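PDB 5EY5: LBCATS-a from Synthetic construct, which probably catalyses, as the alpha chain of tryptophan synthase, the cleavage of indole-3-glycerol phosphate to indole, and binds sn-glycerol-3-phosphate in its pocket. Local coordinates for residues 115-128 with 139-153. Residues are numbered along the deposited sequence; the frame is centred on the assembly and turned at random.
Sequences VKECAEAGVDGLIV and LAAAAEKYGVDLIFL
V115 projects from helix 111-121 against helix 137-146, a knob in the hole formed by L139, A142, A143 and Y146. Its CB lies 4.0 Å from A142 CB, and from there the two branches part. CG1, set anti to the backbone N (chi1 -173°), reaches the A142 carbonyl oxygen at 3.4 Å and also touches A143 CA, Y146 CB and V148 CG2. On the other side, V115 CG2 lies 3.6 Å from L139 CD1 and rests against the methyl of A142. Cutting V115 back to an alanine would probably open a gap between the two helices and leave L139 CD1 and V148 CG2 less firmly packed. On the solvent side, K116 lies over one face of the Y146 ring, its CA 4.3 Å from the centroid in a CH-pi contact, while its extended chain carries the amino group away.

Toward the barrel, V148 splits its methyls between layers: CG2 faces V115 and the helix, whereas V148 CG1 packs 3.7 Å from L126 CG. Strands 125-127 and 149-154 then pair in parallel. D149 N donates to D124 O, D149 O accepts from L126 N through a more bent bond (134° at the hydrogen), and I151 N meets L126 O at 2.8 Å, nearly straight. Beyond this ladder a water bridges V128 N and I151 O.

G147 ends helix 137-146 in a Schellman motif. Strand 125-127, helix 137-146 and strand 149-154 form a beta-alpha-beta unit of the TIM barrel, and helix 111-121, which leads into it, packs beside helix 137-146, their segments 115-121 and 139-146 running at 29°. Strand 97-100 flanks strand 125-127, strand 174-177 follows 149-154, and the I127 side chain lies near the bound sn-glycerol-3-phosphate.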
# COMPACT_ATOMS: atom_id res chain seq x y z
N VAL A 115 -31.01 24.49 33.25
CA VAL A 115 -30.89 25.35 34.43
C VAL A 115 -32.22 25.46 35.16
O VAL A 115 -32.27 25.51 36.40
CB VAL A 115 -30.34 26.73 34.03
CG1 VAL A 115 -30.04 27.57 35.26
CG2 VAL A 115 -29.09 26.57 33.17
N LYS A 116 -33.33 25.52 34.41
CA LYS A 116 -34.64 25.55 35.07
C LYS A 116 -34.87 24.28 35.89
O LYS A 116 -35.32 24.34 37.03
CB LYS A 116 -35.75 25.73 34.03
CG LYS A 116 -37.13 25.95 34.63
CD LYS A 116 -38.24 25.85 33.59
CE LYS A 116 -39.62 26.02 34.22
NZ LYS A 116 -40.73 25.80 33.25
N GLU A 117 -34.55 23.11 35.31
CA GLU A 117 -34.68 21.87 36.07
C GLU A 117 -33.72 21.83 37.25
O GLU A 117 -34.04 21.26 38.30
CB GLU A 117 -34.46 20.67 35.16
CG GLU A 117 -34.48 19.34 35.88
CD GLU A 117 -35.89 18.82 36.13
OE1 GLU A 117 -36.15 17.64 35.81
OE2 GLU A 117 -36.73 19.59 36.64
N CYS A 118 -32.53 22.44 37.11
CA CYS A 118 -31.63 22.55 38.26
C CYS A 118 -32.31 23.26 39.41
O CYS A 118 -32.28 22.79 40.55
CB CYS A 118 -30.35 23.28 37.87
SG CYS A 118 -29.15 22.24 37.02
N ALA A 119 -32.92 24.42 39.13
CA ALA A 119 -33.52 25.22 40.19
C ALA A 119 -34.71 24.51 40.80
O ALA A 119 -34.94 24.64 42.01
CB ALA A 119 -33.93 26.59 39.65
N GLU A 120 -35.46 23.76 40.01
CA GLU A 120 -36.65 23.12 40.57
C GLU A 120 -36.29 21.86 41.35
O GLU A 120 -36.93 21.55 42.36
CB GLU A 120 -37.65 22.80 39.46
CG GLU A 120 -37.98 24.00 38.58
CD GLU A 120 -39.19 23.76 37.70
OE1 GLU A 120 -40.23 24.41 37.93
OE2 GLU A 120 -39.11 22.90 36.80
N ALA A 121 -35.29 21.12 40.89
CA ALA A 121 -34.88 19.92 41.61
C ALA A 121 -34.11 20.25 42.88
O ALA A 121 -34.23 19.53 43.88
CB ALA A 121 -34.04 19.02 40.71
N GLY A 122 -33.32 21.32 42.87
CA GLY A 122 -32.59 21.70 44.06
C GLY A 122 -31.09 21.55 43.88
O GLY A 122 -30.38 21.15 44.80
N VAL A 123 -30.61 21.86 42.67
CA VAL A 123 -29.18 21.82 42.35
C VAL A 123 -28.66 23.24 42.43
O VAL A 123 -29.14 24.13 41.73
CB VAL A 123 -28.92 21.24 40.96
CG1 VAL A 123 -27.45 21.50 40.55
CG2 VAL A 123 -29.23 19.75 40.92
N ASP A 124 -27.64 23.46 43.25
CA ASP A 124 -27.24 24.82 43.57
C ASP A 124 -26.16 25.36 42.66
O ASP A 124 -26.04 26.58 42.53
CB ASP A 124 -26.81 24.86 45.03
CG ASP A 124 -27.88 24.28 45.95
OD1 ASP A 124 -27.68 23.17 46.49
OD2 ASP A 124 -28.94 24.92 46.08
N GLY A 125 -25.37 24.51 42.02
CA GLY A 125 -24.25 25.01 41.25
C GLY A 125 -23.85 24.05 40.16
O GLY A 125 -24.25 22.88 40.13
N LEU A 126 -23.05 24.58 39.23
CA LEU A 126 -22.66 23.87 38.03
C LEU A 126 -21.17 24.04 37.83
O LEU A 126 -20.64 25.15 37.95
CB LEU A 126 -23.39 24.41 36.79
CG LEU A 126 -24.91 24.29 36.82
CD1 LEU A 126 -25.49 24.71 35.48
CD2 LEU A 126 -25.32 22.86 37.18
N ILE A 127 -20.50 22.92 37.56
CA ILE A 127 -19.12 22.87 37.10
C ILE A 127 -19.15 22.24 35.71
O ILE A 127 -19.64 21.12 35.56
CB ILE A 127 -18.24 22.05 38.05
CG1 ILE A 127 -18.21 22.71 39.43
CG2 ILE A 127 -16.82 21.87 37.48
CD1 ILE A 127 -17.52 21.84 40.48
N VAL A 128 -18.69 22.97 34.71
CA VAL A 128 -18.73 22.50 33.33
C VAL A 128 -17.31 22.47 32.79
O VAL A 128 -16.79 23.48 32.32
CB VAL A 128 -19.64 23.40 32.46
CG1 VAL A 128 -19.72 22.82 31.05
CG2 VAL A 128 -21.01 23.52 33.09
N LEU A 139 -25.18 29.70 28.94
CA LEU A 139 -25.39 29.02 30.22
C LEU A 139 -25.35 30.01 31.38
O LEU A 139 -26.14 29.91 32.32
CB LEU A 139 -24.35 27.92 30.41
CG LEU A 139 -24.48 27.07 31.69
CD1 LEU A 139 -25.82 26.38 31.76
CD2 LEU A 139 -23.36 26.04 31.83
N ALA A 140 -24.45 31.00 31.31
CA ALA A 140 -24.29 31.95 32.40
C ALA A 140 -25.52 32.82 32.59
O ALA A 140 -25.88 33.16 33.72
CB ALA A 140 -23.05 32.82 32.16
N ALA A 141 -26.18 33.21 31.50
CA ALA A 141 -27.37 34.05 31.64
C ALA A 141 -28.54 33.24 32.20
O ALA A 141 -29.32 33.75 33.02
CB ALA A 141 -27.73 34.69 30.30
N ALA A 142 -28.69 31.99 31.77
CA ALA A 142 -29.73 31.14 32.35
C ALA A 142 -29.44 30.87 33.82
O ALA A 142 -30.36 30.90 34.65
CB ALA A 142 -29.83 29.83 31.57
N ALA A 143 -28.19 30.57 34.16
CA ALA A 143 -27.84 30.36 35.56
C ALA A 143 -28.19 31.59 36.39
O ALA A 143 -28.76 31.46 37.48
CB ALA A 143 -26.35 30.04 35.71
N GLU A 144 -27.84 32.78 35.89
CA GLU A 144 -28.15 34.00 36.62
C GLU A 144 -29.66 34.18 36.75
O GLU A 144 -30.16 34.55 37.82
CB GLU A 144 -27.52 35.21 35.92
N LYS A 145 -30.39 33.90 35.68
CA LYS A 145 -31.84 33.98 35.72
C LYS A 145 -32.44 33.11 36.82
O LYS A 145 -33.43 33.49 37.45
CB LYS A 145 -32.41 33.59 34.35
CG LYS A 145 -33.87 33.95 34.13
CD LYS A 145 -34.40 33.36 32.83
CE LYS A 145 -35.89 33.64 32.67
NZ LYS A 145 -36.41 33.22 31.34
N TYR A 146 -31.85 31.95 37.09
CA TYR A 146 -32.46 30.99 38.01
C TYR A 146 -31.69 30.81 39.31
O TYR A 146 -32.02 29.91 40.09
CB TYR A 146 -32.66 29.64 37.31
CG TYR A 146 -33.62 29.73 36.15
CD1 TYR A 146 -33.17 30.03 34.86
CD2 TYR A 146 -34.98 29.55 36.34
CE1 TYR A 146 -34.06 30.13 33.80
CE2 TYR A 146 -35.87 29.64 35.29
CZ TYR A 146 -35.41 29.93 34.02
OH TYR A 146 -36.30 30.02 32.98
N GLY A 147 -30.70 31.65 39.58
CA GLY A 147 -30.01 31.57 40.85
C GLY A 147 -29.11 30.37 41.01
O GLY A 147 -28.85 29.94 42.13
N VAL A 148 -28.62 29.82 39.90
CA VAL A 148 -27.72 28.68 39.92
C VAL A 148 -26.30 29.18 39.71
O VAL A 148 -26.03 29.91 38.74
CB VAL A 148 -28.10 27.67 38.83
CG1 VAL A 148 -27.03 26.56 38.74
CG2 VAL A 148 -29.50 27.13 39.11
N ASP A 149 -25.40 28.80 40.60
CA ASP A 149 -24.02 29.26 40.49
C ASP A 149 -23.28 28.50 39.40
O ASP A 149 -23.50 27.31 39.17
CB ASP A 149 -23.28 29.11 41.82
CG ASP A 149 -23.79 30.08 42.89
OD1 ASP A 149 -23.57 29.80 44.08
OD2 ASP A 149 -24.40 31.12 42.54
N LEU A 150 -22.40 29.21 38.71
CA LEU A 150 -21.56 28.65 37.66
C LEU A 150 -20.12 28.75 38.16
O LEU A 150 -19.55 29.84 38.23
CB LEU A 150 -21.78 29.41 36.35
CG LEU A 150 -21.43 28.70 35.05
CD1 LEU A 150 -21.68 29.65 33.89
CD2 LEU A 150 -19.99 28.23 35.08
N ILE A 151 -19.55 27.61 38.52
CA ILE A 151 -18.20 27.57 39.07
C ILE A 151 -17.20 27.33 37.94
O ILE A 151 -17.27 26.30 37.26
CB ILE A 151 -18.09 26.47 40.13
CG1 ILE A 151 -19.06 26.75 41.28
CG2 ILE A 151 -16.63 26.33 40.60
CD1 ILE A 151 -19.97 25.60 41.61
N PHE A 152 -16.26 28.26 37.76
CA PHE A 152 -15.25 28.13 36.72
C PHE A 152 -13.90 27.72 37.31
O PHE A 152 -13.57 28.08 38.45
CB PHE A 152 -15.09 29.45 35.95
CG PHE A 152 -16.23 29.76 35.00
CD1 PHE A 152 -17.21 30.66 35.36
CD2 PHE A 152 -16.30 29.15 33.76
CE1 PHE A 152 -18.25 30.95 34.49
CE2 PHE A 152 -17.34 29.43 32.88
CZ PHE A 152 -18.32 30.33 33.24
N LEU A 153 -13.14 26.95 36.53
CA LEU A 153 -11.82 26.46 36.92
C LEU A 153 -10.72 27.45 36.54
O LEU A 153 -10.78 28.09 35.48
CB LEU A 153 -11.50 25.11 36.28
CG LEU A 153 -12.15 23.86 36.86
CD1 LEU A 153 -13.62 24.13 37.10
CD2 LEU A 153 -11.97 22.67 35.90
O HOH W 1 -18.30 25.68 34.75